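Local coordinates for HAD superfamily hydrolase (Brucella suis biovar 1, PDB 6NQ4), which probably acts as a phosphatase of the haloacid dehalogenase superfamily, holding a phosphate ion and a sodium ion in its active-site cleft, at residues D42-V47 / T75-P80; G83-M88 / D99-S104; N49-F54 / V186-R191; A213-R218 / L249-G254. One frame throughout, in Å; residues are numbered along the deposited sequence. Where two conformers were deposited one is given.

From the N terminus, the loop after strand 38-41 supplies 42-47 and then 49-54. Interaction 1 closes a span of 27 residues when 75-80 returns beside 42-47 at the phosphate. Interaction 2 follows, closing a short span of 10 residues as helix 81-90 packs on edge strand 100-103; both belong to the core around the six-stranded parallel sheet. Interaction 2 lies within the 131-residue span of interaction 3, a surface contact that joins 49-54 to the two-stranded hairpin 185-194 and crosses interaction 1, their segments alternating along the chain. Interaction 4 closes 30 residues, fixing the return from the five-stranded sheet, via 213-218, onto helix 248-258 of the core, and meets interaction 1 at the shared phosphate.

Interaction 1: residues D42-V47 / T75-P80; sequences DVWGVV and TNSPRP. With NA (sodium ion), chain H; PO4 (phosphate ion), chain G.
Phosphate oxygen O2 is gripped from both segments: Trp44 N donates to it over 2.9 Å with an N-H...O angle of 162°, and Thr75 OG1 donates over 2.7 Å. Following the ends of neighbouring parallel strands, 42-47 and 75-80 probably correspond to the first and second motifs of the haloacid dehalogenase fold. The first is where this family usually carries its aspartate nucleophile, here probably Asp42. Asn76 N holds phosphate O4 with a nearly straight bond of 2.8 Å, so backbone and side-chain donors together fix the anion's rotation. On its other flank the sodium ion is bound by Asp42 OD2, Trp44 O, phosphate O1 and two waters, with Asp246 completing the site. The hydroxyl of Thr75 lies anti to its own backbone N (chi1 173°), which swings OG1 toward the phosphate while it also accepts from Ser77 N in an ST turn. A second ST turn follows, Arg79 N donating to Ser77 OG. Overlapping the end of the first motif, Val43 O accepts from both Val46 N and Val47 N, a tight turn consistent with the squiggle of the family. The Trp44 ring turns an edge to Thr75 and Arg79. Thr75 OG1 lies near the ring plane, 3.4 Å from CE3. Farther along that ring the Arg79 guanidinium, which bonds to Gln87, stands 87° to the indole plane with NH2 3.5 Å from Trp44 CH2.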
loop_
_atom_site.group_PDB
_atom_site.type_symbol
_atom_site.label_atom_id
_atom_site.label_comp_id
_atom_site.label_asym_id
_atom_site.label_seq_id
_atom_site.Cartn_x
_atom_site.Cartn_y
_atom_site.Cartn_z
ATOM N N ASP A 42 -2.451 7.831 -2.769
ATOM C CA ASP A 42 -2.790 6.425 -2.947
ATOM C C ASP A 42 -2.849 6.065 -4.438
ATOM O O ASP A 42 -3.099 6.916 -5.296
ATOM C CB ASP A 42 -4.195 6.299 -2.344
ATOM C CG ASP A 42 -4.641 4.905 -2.129
ATOM O OD1 ASP A 42 -3.783 4.008 -2.084
ATOM O OD2 ASP A 42 -5.874 4.729 -1.975
ATOM N N VAL A 43 -2.631 4.784 -4.745
ATOM C CA VAL A 43 -2.662 4.307 -6.132
ATOM C C VAL A 43 -3.940 3.513 -6.450
ATOM O O VAL A 43 -4.815 4.000 -7.183
ATOM C CB VAL A 43 -1.376 3.532 -6.504
ATOM C CG1 VAL A 43 -1.474 2.973 -7.936
ATOM C CG2 VAL A 43 -0.124 4.447 -6.372
ATOM N N TRP A 44 -4.086 2.302 -5.907
ATOM C CA TRP A 44 -5.269 1.499 -6.238
ATOM C C TRP A 44 -6.546 2.159 -5.727
ATOM O O TRP A 44 -6.645 2.553 -4.560
ATOM C CB TRP A 44 -5.147 0.096 -5.660
ATOM C CG TRP A 44 -4.528 -0.877 -6.606
ATOM C CD1 TRP A 44 -5.182 -1.783 -7.396
ATOM C CD2 TRP A 44 -3.147 -1.025 -6.886
ATOM N NE1 TRP A 44 -4.287 -2.512 -8.120
ATOM C CE2 TRP A 44 -3.021 -2.076 -7.824
ATOM C CE3 TRP A 44 -1.990 -0.396 -6.405
ATOM C CZ2 TRP A 44 -1.785 -2.499 -8.321
ATOM C CZ3 TRP A 44 -0.756 -0.813 -6.898
ATOM C CH2 TRP A 44 -0.664 -1.857 -7.844
ATOM N N GLY A 45 -7.525 2.277 -6.612
ATOM C CA GLY A 45 -8.778 2.895 -6.282
ATOM C C GLY A 45 -8.804 4.387 -6.454
ATOM O O GLY A 45 -9.883 4.993 -6.306
ATOM N N VAL A 46 -7.656 5.007 -6.730
ATOM C CA VAL A 46 -7.564 6.458 -6.833
ATOM C C VAL A 46 -6.965 6.833 -8.180
ATOM O O VAL A 46 -7.518 7.675 -8.897
ATOM C CB VAL A 46 -6.760 7.044 -5.653
ATOM C CG1 VAL A 46 -6.497 8.537 -5.877
ATOM C CG2 VAL A 46 -7.510 6.807 -4.330
ATOM N N VAL A 47 -5.833 6.215 -8.536
ATOM C CA VAL A 47 -5.183 6.435 -9.831
ATOM C C VAL A 47 -5.593 5.377 -10.855
ATOM O O VAL A 47 -5.765 5.679 -12.047
ATOM C CB VAL A 47 -3.649 6.473 -9.641
ATOM C CG1 VAL A 47 -2.929 6.496 -10.994
ATOM C CG2 VAL A 47 -3.246 7.658 -8.773
ATOM N N THR A 75 1.782 3.444 -2.022
ATOM C CA THR A 75 0.871 2.335 -2.238
ATOM C C THR A 75 1.270 1.139 -1.393
ATOM O O THR A 75 2.452 0.887 -1.167
ATOM C CB THR A 75 0.865 1.921 -3.739
ATOM O OG1 THR A 75 0.086 0.733 -3.918
ATOM C CG2 THR A 75 2.270 1.654 -4.262
ATOM N N ASN A 76 0.277 0.394 -0.936
ATOM C CA ASN A 76 0.540 -0.842 -0.198
ATOM C C ASN A 76 0.900 -2.044 -1.084
ATOM O O ASN A 76 1.021 -3.161 -0.564
ATOM C CB ASN A 76 -0.620 -1.180 0.747
ATOM C CG ASN A 76 -0.451 -0.519 2.104
ATOM O OD1 ASN A 76 0.617 0.040 2.397
ATOM N ND2 ASN A 76 -1.463 -0.600 2.951
ATOM N N SER A 77 1.088 -1.862 -2.387
ATOM C CA SER A 77 1.555 -2.961 -3.217
ATOM C C SER A 77 2.767 -3.632 -2.574
ATOM O O SER A 77 3.688 -2.930 -2.121
ATOM C CB SER A 77 1.969 -2.444 -4.589
ATOM O OG SER A 77 2.514 -3.510 -5.350
ATOM N N PRO A 78 2.814 -4.965 -2.535
ATOM C CA PRO A 78 4.003 -5.662 -2.032
ATOM C C PRO A 78 5.136 -5.688 -3.032
ATOM O O PRO A 78 6.217 -6.196 -2.695
ATOM C CB PRO A 78 3.476 -7.084 -1.799
ATOM C CG PRO A 78 2.457 -7.254 -2.892
ATOM C CD PRO A 78 1.771 -5.910 -2.987
ATOM N N ARG A 79 4.911 -5.220 -4.275
ATOM C CA ARG A 79 6.002 -5.225 -5.237
ATOM C C ARG A 79 6.891 -4.008 -5.029
ATOM O O ARG A 79 6.412 -2.940 -4.649
ATOM C CB ARG A 79 5.457 -5.222 -6.657
ATOM C CG ARG A 79 5.019 -6.632 -7.102
ATOM C CD ARG A 79 4.307 -6.577 -8.445
ATOM N NE ARG A 79 2.975 -6.008 -8.270
ATOM C CZ ARG A 79 2.408 -5.106 -9.067
ATOM N NH1 ARG A 79 3.049 -4.618 -10.127
ATOM N NH2 ARG A 79 1.183 -4.666 -8.771
ATOM N N PRO A 80 8.194 -4.141 -5.269
ATOM C CA PRO A 80 9.052 -2.953 -5.285
ATOM C C PRO A 80 8.574 -1.954 -6.323
ATOM O O PRO A 80 7.924 -2.306 -7.310
ATOM C CB PRO A 80 10.426 -3.523 -5.651
ATOM C CG PRO A 80 10.360 -4.953 -5.159
ATOM C CD PRO A 80 8.966 -5.382 -5.485
HETATM NA NA NA H . -6.816 2.493 -2.203
HETATM P P PO4 G . -3.122 1.034 -2.334
HETATM O O1 PO4 G . -4.530 1.620 -2.244
HETATM O O2 PO4 G . -2.456 1.447 -3.635
HETATM O O3 PO4 G . -3.472 -0.466 -2.385
HETATM O O4 PO4 G . -2.333 1.330 -1.082
HETATM O O HOH W 1 -6.356 2.316 0.239
HETATM O O HOH W 2 -7.465 0.131 -2.563
#

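Interaction 2: residues G83-M88 / D99-S104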
loop_
_atom_site.group_PDB
_atom_site.type_symbol
_atom_site.label_atom_id
_atom_site.label_comp_id
_atom_site.label_asym_id
_atom_site.label_seq_id
_atom_site.Cartn_x
_atom_site.Cartn_y
_atom_site.Cartn_z
ATOM N N GLY A 83 8.252 -2.301 -10.389
ATOM C CA GLY A 83 7.152 -3.077 -10.955
ATOM C C GLY A 83 5.844 -2.315 -10.946
ATOM O O GLY A 83 5.053 -2.426 -11.889
ATOM N N VAL A 84 5.594 -1.532 -9.885
ATOM C CA VAL A 84 4.399 -0.687 -9.845
ATOM C C VAL A 84 4.463 0.380 -10.932
ATOM O O VAL A 84 3.459 0.661 -11.591
ATOM C CB VAL A 84 4.234 -0.092 -8.433
ATOM C CG1 VAL A 84 3.129 0.982 -8.408
ATOM C CG2 VAL A 84 3.973 -1.224 -7.411
ATOM N N VAL A 85 5.639 0.980 -11.142
ATOM C CA VAL A 85 5.799 1.952 -12.223
ATOM C C VAL A 85 5.480 1.317 -13.575
ATOM O O VAL A 85 4.747 1.890 -14.392
ATOM C CB VAL A 85 7.218 2.559 -12.208
ATOM C CG1 VAL A 85 7.520 3.290 -13.520
ATOM C CG2 VAL A 85 7.377 3.543 -11.050
ATOM N N ALA A 86 6.045 0.135 -13.847
ATOM C CA ALA A 86 5.810 -0.511 -15.138
ATOM C C ALA A 86 4.333 -0.823 -15.335
ATOM O O ALA A 86 3.778 -0.607 -16.424
ATOM C CB ALA A 86 6.632 -1.793 -15.233
ATOM N N GLN A 87 3.676 -1.318 -14.288
ATOM C CA GLN A 87 2.254 -1.614 -14.402
ATOM C C GLN A 87 1.445 -0.348 -14.663
ATOM O O GLN A 87 0.538 -0.352 -15.511
ATOM C CB GLN A 87 1.770 -2.330 -13.155
ATOM C CG GLN A 87 0.283 -2.543 -13.173
ATOM C CD GLN A 87 -0.160 -3.236 -11.922
ATOM O OE1 GLN A 87 0.386 -2.978 -10.845
ATOM N NE2 GLN A 87 -1.164 -4.113 -12.039
ATOM N N MET A 88 1.765 0.751 -13.964
ATOM C CA MET A 88 1.082 2.015 -14.222
ATOM C C MET A 88 1.259 2.447 -15.668
ATOM O O MET A 88 0.312 2.938 -16.294
ATOM C CB MET A 88 1.620 3.105 -13.294
ATOM C CG MET A 88 1.112 2.995 -11.864
ATOM S SD MET A 88 1.364 4.522 -10.955
ATOM C CE MET A 88 3.110 4.625 -11.043
ATOM N N ASP A 99 6.271 12.206 -9.222
ATOM C CA ASP A 99 7.717 12.304 -9.085
ATOM C C ASP A 99 8.362 10.988 -8.693
ATOM O O ASP A 99 9.416 10.639 -9.238
ATOM C CB ASP A 99 8.071 13.375 -8.049
ATOM C CG ASP A 99 7.755 14.769 -8.542
ATOM O OD1 ASP A 99 8.654 15.383 -9.157
ATOM O OD2 ASP A 99 6.603 15.230 -8.349
ATOM N N ARG A 100 7.738 10.235 -7.788
ATOM C CA ARG A 100 8.315 8.987 -7.311
ATOM C C ARG A 100 7.201 8.104 -6.780
ATOM O O ARG A 100 6.134 8.598 -6.392
ATOM C CB ARG A 100 9.388 9.225 -6.235
ATOM C CG ARG A 100 10.694 8.536 -6.600
ATOM C CD ARG A 100 11.768 8.675 -5.551
ATOM N NE ARG A 100 12.769 9.667 -5.909
ATOM C CZ ARG A 100 13.768 10.002 -5.106
ATOM N NH1 ARG A 100 14.657 10.914 -5.478
ATOM N NH2 ARG A 100 13.864 9.417 -3.918
ATOM N N VAL A 101 7.459 6.787 -6.794
ATOM C CA VAL A 101 6.576 5.784 -6.200
ATOM C C VAL A 101 7.288 5.166 -5.009
ATOM O O VAL A 101 8.472 4.804 -5.111
ATOM C CB VAL A 101 6.211 4.695 -7.227
ATOM C CG1 VAL A 101 5.350 3.609 -6.577
ATOM C CG2 VAL A 101 5.462 5.306 -8.409
ATOM N N VAL A 102 6.588 5.074 -3.876
ATOM C CA VAL A 102 7.063 4.366 -2.692
ATOM C C VAL A 102 6.040 3.300 -2.350
ATOM O O VAL A 102 4.855 3.605 -2.197
ATOM C CB VAL A 102 7.266 5.329 -1.508
ATOM C CG1 VAL A 102 7.579 4.549 -0.241
ATOM C CG2 VAL A 102 8.387 6.332 -1.822
ATOM N N THR A 103 6.485 2.057 -2.234
ATOM C CA THR A 103 5.572 0.946 -2.003
ATOM C C THR A 103 5.826 0.295 -0.651
ATOM O O THR A 103 6.918 0.377 -0.076
ATOM C CB THR A 103 5.653 -0.128 -3.098
ATOM O OG1 THR A 103 6.848 -0.913 -2.900
ATOM C CG2 THR A 103 5.653 0.471 -4.485
ATOM N N SER A 104 4.805 -0.422 -0.173
ATOM C CA SER A 104 4.991 -1.251 1.012
ATOM C C SER A 104 6.083 -2.291 0.780
ATOM O O SER A 104 6.907 -2.538 1.665
ATOM C CB SER A 104 3.649 -1.900 1.387
ATOM O OG SER A 104 3.792 -2.756 2.505
#
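Helix 83-88 lies over strand 100-103 with the two short axes 9.2 Å apart at closest approach and their N-to-C directions 123° apart, so the helix runs slantwise back across the strand. The backbones come nearest at Val85 and Val101, whose CA atoms are 7.2 Å apart. No hydrogen bond joins the segments; methyl groups make the contact. Val101 is the hub, its two branches dividing the work. With CG1 anti to the backbone N (chi1 177°), that methyl meets Val84 CG1 at 3.9 Å, while CG2, lying beside the backbone N, is shared by two partners from the helix. Val85 CG2 comes to 3.7 Å from it, and the terminal methyl of Met88, CE, to 3.6 Å from the same Val101 CG2. The Met88 chain bends at its last torsion (chi3 -61°), and its side chain passes that of Val101 in the opposite sense. Helix 81-90 is the connection of a beta-alpha-beta unit that leads from strand 70-75 to strand 100-103, the outermost strand on this side of the six-stranded parallel sheet of the Rossmann-like core. Leu73 of strand 70-75 also touches Met88, so the helix bridges two adjacent strands. At the C-terminal end of the strand, Thr103 CG2 packs on Val84 CG2 at 3.8 Å. Its hydroxyl turns elsewhere: OG1 is hydrogen-bonded to Arg79 O and caps the following helix 104-114 by accepting from Asp106 N.

Interaction 3: residues N49-F54 / V186-R191; sequences NGETSF and VERGPR
Gly189 N donates to Asn49 O over 2.9 Å, the backbone bond that joins the two segments, and the same carbonyl oxygen takes a CA-H...O contact from Arg188 CA at 3.3 Å. Next to it the Glu51 side chain reaches along Gly189, bringing OE1 to 3.5 Å from Gly189 CA and 3.6 Å from Pro190 CD. Its other oxygen, OE2, forms a salt bridge with Arg191 NH2 at 3.1 Å. The arginine meets OE2 on the syn side, 31° out of the carboxylate plane, and the carboxylate and guanidinium planes are 49° apart; water 3 spans the gap by donating to Glu51 OE1 and accepting from Arg191 NH1. Arg191 NH2 is also held, more strongly, by Glu156, which binds Arg188 as well. The target of Glu51 is the tip of a two-stranded hairpin, strands 185-188 and 191-194, closed by a type II' turn from Arg188 to Arg191. The positive phi of Gly189 suits this turn, and the Glu51 carboxylate lies directly against its CA. Segment 49-54 probably corresponds to the flap that follows the squiggle in haloacid dehalogenase enzymes. Its own turn is fixed by Asn49: with CG set between backbone N and carbonyl carbon (chi1 65°), OD1 accepts from Thr52 N at 2.8 Å and Glu51 N at 2.9 Å, arriving from opposite faces of the amide. The bond from Glu51 N makes an Asx turn, that from Thr52 N the wider Asx motif, while Asn49 CB rests on Glu187 CG.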
loop_
_atom_site.group_PDB
_atom_site.type_symbol
_atom_site.label_atom_id
_atom_site.label_comp_id
_atom_site.label_asym_id
_atom_site.label_seq_id
_atom_site.Cartn_x
_atom_site.Cartn_y
_atom_site.Cartn_z
ATOM N N ASN A 49 -7.358 0.944 -11.142
ATOM C CA ASN A 49 -7.964 -0.195 -10.450
ATOM C C ASN A 49 -7.346 -1.525 -10.851
ATOM O O ASN A 49 -7.971 -2.584 -10.701
ATOM C CB ASN A 49 -9.479 -0.224 -10.650
ATOM C CG ASN A 49 -9.864 -0.455 -12.103
ATOM O OD1 ASN A 49 -9.030 -0.798 -12.943
ATOM N ND2 ASN A 49 -11.139 -0.276 -12.404
ATOM N N GLY A 50 -6.117 -1.504 -11.348
ATOM C CA GLY A 50 -5.463 -2.716 -11.789
ATOM C C GLY A 50 -5.788 -3.124 -13.204
ATOM O O GLY A 50 -5.060 -3.949 -13.780
ATOM N N GLU A 51 -6.873 -2.591 -13.788
ATOM C CA GLU A 51 -7.238 -2.893 -15.170
ATOM C C GLU A 51 -7.394 -1.662 -16.059
ATOM O O GLU A 51 -7.102 -1.752 -17.260
ATOM C CB GLU A 51 -8.491 -3.784 -15.199
ATOM C CG GLU A 51 -8.198 -5.149 -14.562
ATOM C CD GLU A 51 -9.287 -6.190 -14.730
ATOM O OE1 GLU A 51 -10.433 -5.847 -15.104
ATOM O OE2 GLU A 51 -8.973 -7.372 -14.465
ATOM N N THR A 52 -7.832 -0.525 -15.510
ATOM C CA THR A 52 -7.833 0.738 -16.238
ATOM C C THR A 52 -7.387 1.851 -15.302
ATOM O O THR A 52 -7.502 1.740 -14.078
ATOM C CB THR A 52 -9.210 1.107 -16.821
ATOM O OG1 THR A 52 -10.174 1.185 -15.768
ATOM C CG2 THR A 52 -9.663 0.084 -17.850
ATOM N N SER A 53 -6.855 2.928 -15.885
ATOM C CA SER A 53 -6.499 4.107 -15.105
ATOM C C SER A 53 -7.577 5.176 -15.247
ATOM O O SER A 53 -8.435 5.118 -16.138
ATOM C CB SER A 53 -5.133 4.671 -15.498
ATOM O OG SER A 53 -5.103 5.050 -16.854
ATOM N N PHE A 54 -7.542 6.144 -14.335
ATOM C CA PHE A 54 -8.600 7.148 -14.232
ATOM C C PHE A 54 -8.081 8.483 -14.764
ATOM O O PHE A 54 -7.271 9.156 -14.107
ATOM C CB PHE A 54 -9.091 7.261 -12.788
ATOM C CG PHE A 54 -9.512 5.946 -12.178
ATOM C CD1 PHE A 54 -10.135 4.971 -12.936
ATOM C CD2 PHE A 54 -9.279 5.693 -10.837
ATOM C CE1 PHE A 54 -10.523 3.759 -12.361
ATOM C CE2 PHE A 54 -9.659 4.484 -10.264
ATOM C CZ PHE A 54 -10.279 3.520 -11.033
ATOM N N VAL A 186 -8.200 -5.737 -2.318
ATOM C CA VAL A 186 -7.917 -4.700 -3.302
ATOM C C VAL A 186 -8.839 -4.916 -4.488
ATOM O O VAL A 186 -9.275 -6.038 -4.766
ATOM C CB VAL A 186 -6.426 -4.728 -3.745
ATOM C CG1 VAL A 186 -6.118 -5.973 -4.568
ATOM C CG2 VAL A 186 -6.020 -3.452 -4.506
ATOM N N GLU A 187 -9.143 -3.843 -5.188
ATOM C CA GLU A 187 -9.903 -4.001 -6.414
ATOM C C GLU A 187 -8.998 -4.468 -7.550
ATOM O O GLU A 187 -7.783 -4.208 -7.575
ATOM C CB GLU A 187 -10.613 -2.703 -6.789
ATOM C CG GLU A 187 -9.667 -1.538 -6.995
ATOM C CD GLU A 187 -9.486 -0.734 -5.728
ATOM O OE1 GLU A 187 -8.515 -1.013 -4.967
ATOM O OE2 GLU A 187 -10.344 0.167 -5.489
ATOM N N ARG A 188 -9.592 -5.187 -8.476
ATOM C CA ARG A 188 -8.938 -5.556 -9.729
ATOM C C ARG A 188 -10.033 -5.471 -10.783
ATOM O O ARG A 188 -10.840 -6.397 -10.931
ATOM C CB ARG A 188 -8.318 -6.946 -9.665
ATOM C CG ARG A 188 -7.359 -7.207 -10.839
ATOM C CD ARG A 188 -6.623 -8.534 -10.645
ATOM N NE ARG A 188 -5.658 -8.445 -9.555
ATOM C CZ ARG A 188 -5.186 -9.494 -8.889
ATOM N NH1 ARG A 188 -5.585 -10.713 -9.209
ATOM N NH2 ARG A 188 -4.316 -9.320 -7.907
ATOM N N GLY A 189 -10.104 -4.326 -11.457
ATOM C CA GLY A 189 -11.254 -4.024 -12.267
ATOM C C GLY A 189 -12.493 -4.145 -11.405
ATOM O O GLY A 189 -12.562 -3.578 -10.310
ATOM N N PRO A 190 -13.467 -4.946 -11.854
ATOM C CA PRO A 190 -14.718 -5.098 -11.105
ATOM C C PRO A 190 -14.629 -6.047 -9.926
ATOM O O PRO A 190 -15.597 -6.129 -9.160
ATOM C CB PRO A 190 -15.672 -5.679 -12.163
ATOM C CG PRO A 190 -14.758 -6.540 -12.997
ATOM C CD PRO A 190 -13.483 -5.715 -13.110
ATOM N N ARG A 191 -13.533 -6.786 -9.777
ATOM C CA ARG A 191 -13.419 -7.817 -8.756
ATOM C C ARG A 191 -12.800 -7.257 -7.473
ATOM O O ARG A 191 -12.099 -6.237 -7.481
ATOM C CB ARG A 191 -12.558 -8.979 -9.284
ATOM C CG ARG A 191 -13.220 -9.746 -10.435
ATOM C CD ARG A 191 -12.437 -10.981 -10.932
ATOM N NE ARG A 191 -11.038 -10.693 -11.270
ATOM C CZ ARG A 191 -10.635 -9.981 -12.318
ATOM N NH1 ARG A 191 -11.516 -9.462 -13.168
ATOM N NH2 ARG A 191 -9.339 -9.782 -12.515
HETATM O O HOH W 3 -11.802 -7.988 -15.695
#

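Interaction 4: residues A213-R218 / L249-G254; sequences AGKPHR and LTDVKG. With PO4 (phosphate ion), chain G.
The lysine-bearing loop before helix 218-232, probably motif III of the haloacid dehalogenase fold, packs here on helix 248-258 of the likely motif IV region. Lys215 NZ forms a salt bridge with Asp251 OD1 at 2.7 Å, meeting it on the syn side and 17° from the carboxylate plane. The same ammonium donates to phosphate O4 over 2.8 Å and also pairs with Asp42 OD1 and Val74 O, so acid, anion and carbonyl surround it. A bend in the lysine chain (chi3 -70°) turns its end toward this cluster, while Lys215 CB packs on Thr250 CB. Asp251 is itself positioned by Gly247 N, which donates to its OD2. Next along the loop, a cis peptide precedes Pro216, whose ring lies against the first turns of the helix: CG is 3.4 Å from Leu249 O and CB 3.6 Å from Gly254 N. The Lys253 methylenes flank the ring. Gly254 lets the backbones come close, with its CA 3.6 Å from Pro216 CA, and water 4 donates to both Pro216 O and Gly254 O. A lysine held between an acid and the phosphate in this way is consistent with the motif III and motif IV pairing of haloacid dehalogenase active sites.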
loop_
_atom_site.group_PDB
_atom_site.type_symbol
_atom_site.label_atom_id
_atom_site.label_comp_id
_atom_site.label_asym_id
_atom_site.label_seq_id
_atom_site.Cartn_x
_atom_site.Cartn_y
_atom_site.Cartn_z
ATOM N N ALA A 213 5.118 -2.943 7.638
ATOM C CA ALA A 213 5.745 -1.650 7.399
ATOM C C ALA A 213 4.938 -0.717 6.509
ATOM O O ALA A 213 5.217 0.488 6.509
ATOM C CB ALA A 213 7.142 -1.838 6.778
ATOM N N GLY A 214 3.933 -1.227 5.778
ATOM C CA GLY A 214 3.124 -0.411 4.895
ATOM C C GLY A 214 2.088 0.413 5.651
ATOM O O GLY A 214 2.030 0.413 6.880
ATOM N N LYS A 215 1.259 1.149 4.888
ATOM C CA LYS A 215 0.242 2.002 5.497
ATOM C C LYS A 215 -0.694 1.148 6.342
ATOM O O LYS A 215 -1.137 0.094 5.882
ATOM C CB LYS A 215 -0.599 2.701 4.419
ATOM C CG LYS A 215 0.210 3.589 3.456
ATOM C CD LYS A 215 -0.660 4.215 2.356
ATOM C CE LYS A 215 -1.148 3.181 1.350
ATOM N NZ LYS A 215 -1.834 3.811 0.178
ATOM N N PRO A 216 -1.080 1.603 7.553
ATOM C CA PRO A 216 -0.901 2.931 8.161
ATOM C C PRO A 216 0.372 3.081 9.000
ATOM O O PRO A 216 0.507 4.081 9.716
ATOM C CB PRO A 216 -2.095 3.018 9.108
ATOM C CG PRO A 216 -2.243 1.577 9.597
ATOM C CD PRO A 216 -1.948 0.731 8.369
ATOM N N HIS A 217 1.294 2.123 8.907
ATOM C CA HIS A 217 2.466 2.136 9.774
ATOM C C HIS A 217 3.483 3.175 9.305
ATOM O O HIS A 217 3.556 3.545 8.121
ATOM C CB HIS A 217 3.067 0.734 9.859
ATOM C CG HIS A 217 2.052 -0.301 10.224
ATOM N ND1 HIS A 217 1.669 -0.535 11.527
ATOM C CD2 HIS A 217 1.307 -1.129 9.454
ATOM C CE1 HIS A 217 0.745 -1.481 11.546
ATOM N NE2 HIS A 217 0.499 -1.851 10.301
ATOM N N ARG A 218 4.295 3.632 10.260
ATOM C CA ARG A 218 5.177 4.763 9.992
ATOM C C ARG A 218 6.249 4.522 8.931
ATOM O O ARG A 218 6.580 5.484 8.219
ATOM C CB ARG A 218 5.794 5.271 11.300
ATOM C CG ARG A 218 6.508 6.594 11.123
ATOM C CD ARG A 218 7.183 7.020 12.393
ATOM N NE ARG A 218 6.215 7.249 13.447
ATOM C CZ ARG A 218 6.505 7.180 14.742
ATOM N NH1 ARG A 218 7.737 6.881 15.135
ATOM N NH2 ARG A 218 5.563 7.396 15.646
ATOM N N LEU A 249 -8.588 2.842 7.117
ATOM C CA LEU A 249 -7.634 2.213 8.029
ATOM C C LEU A 249 -6.213 2.151 7.481
ATOM O O LEU A 249 -5.315 1.696 8.201
ATOM C CB LEU A 249 -8.090 0.802 8.414
ATOM C CG LEU A 249 -9.371 0.681 9.233
ATOM C CD1 LEU A 249 -9.432 -0.674 9.915
ATOM C CD2 LEU A 249 -9.455 1.791 10.254
ATOM N N THR A 250 -5.991 2.586 6.234
ATOM C CA THR A 250 -4.647 2.671 5.663
ATOM C C THR A 250 -4.294 4.129 5.406
ATOM O O THR A 250 -3.483 4.693 6.141
ATOM C CB THR A 250 -4.518 1.832 4.383
ATOM O OG1 THR A 250 -5.586 2.165 3.478
ATOM C CG2 THR A 250 -4.578 0.326 4.681
ATOM N N ASP A 251 -4.906 4.767 4.403
ATOM C CA ASP A 251 -4.525 6.123 4.005
ATOM C C ASP A 251 -4.904 7.165 5.049
ATOM O O ASP A 251 -4.111 8.068 5.351
ATOM C CB ASP A 251 -5.214 6.484 2.694
ATOM C CG ASP A 251 -4.925 5.490 1.609
ATOM O OD1 ASP A 251 -3.754 5.423 1.196
ATOM O OD2 ASP A 251 -5.850 4.764 1.190
ATOM N N VAL A 252 -6.130 7.105 5.571
ATOM C CA VAL A 252 -6.566 8.144 6.506
ATOM C C VAL A 252 -5.847 7.997 7.839
ATOM O O VAL A 252 -5.244 8.949 8.355
ATOM C CB VAL A 252 -8.099 8.153 6.669
ATOM C CG1 VAL A 252 -8.517 9.199 7.701
ATOM C CG2 VAL A 252 -8.785 8.400 5.319
ATOM N N LYS A 253 -5.909 6.802 8.419
ATOM C CA LYS A 253 -5.212 6.556 9.671
ATOM C C LYS A 253 -3.712 6.791 9.523
ATOM O O LYS A 253 -3.078 7.372 10.412
ATOM C CB LYS A 253 -5.487 5.132 10.149
ATOM C CG LYS A 253 -4.770 4.789 11.438
ATOM C CD LYS A 253 -5.109 3.388 11.918
ATOM C CE LYS A 253 -4.173 2.953 13.030
ATOM N NZ LYS A 253 -4.099 3.969 14.116
ATOM N N GLY A 254 -3.125 6.344 8.404
ATOM C CA GLY A 254 -1.685 6.492 8.240
ATOM C C GLY A 254 -1.254 7.943 8.183
ATOM O O GLY A 254 -0.307 8.354 8.860
HETATM P P PO4 G . -3.122 1.034 -2.334
HETATM O O1 PO4 G . -4.530 1.620 -2.244
HETATM O O2 PO4 G . -2.456 1.447 -3.635
HETATM O O3 PO4 G . -3.472 -0.466 -2.385
HETATM O O4 PO4 G . -2.333 1.330 -1.082
HETATM O O HOH W 4 1.681 6.647 10.069
#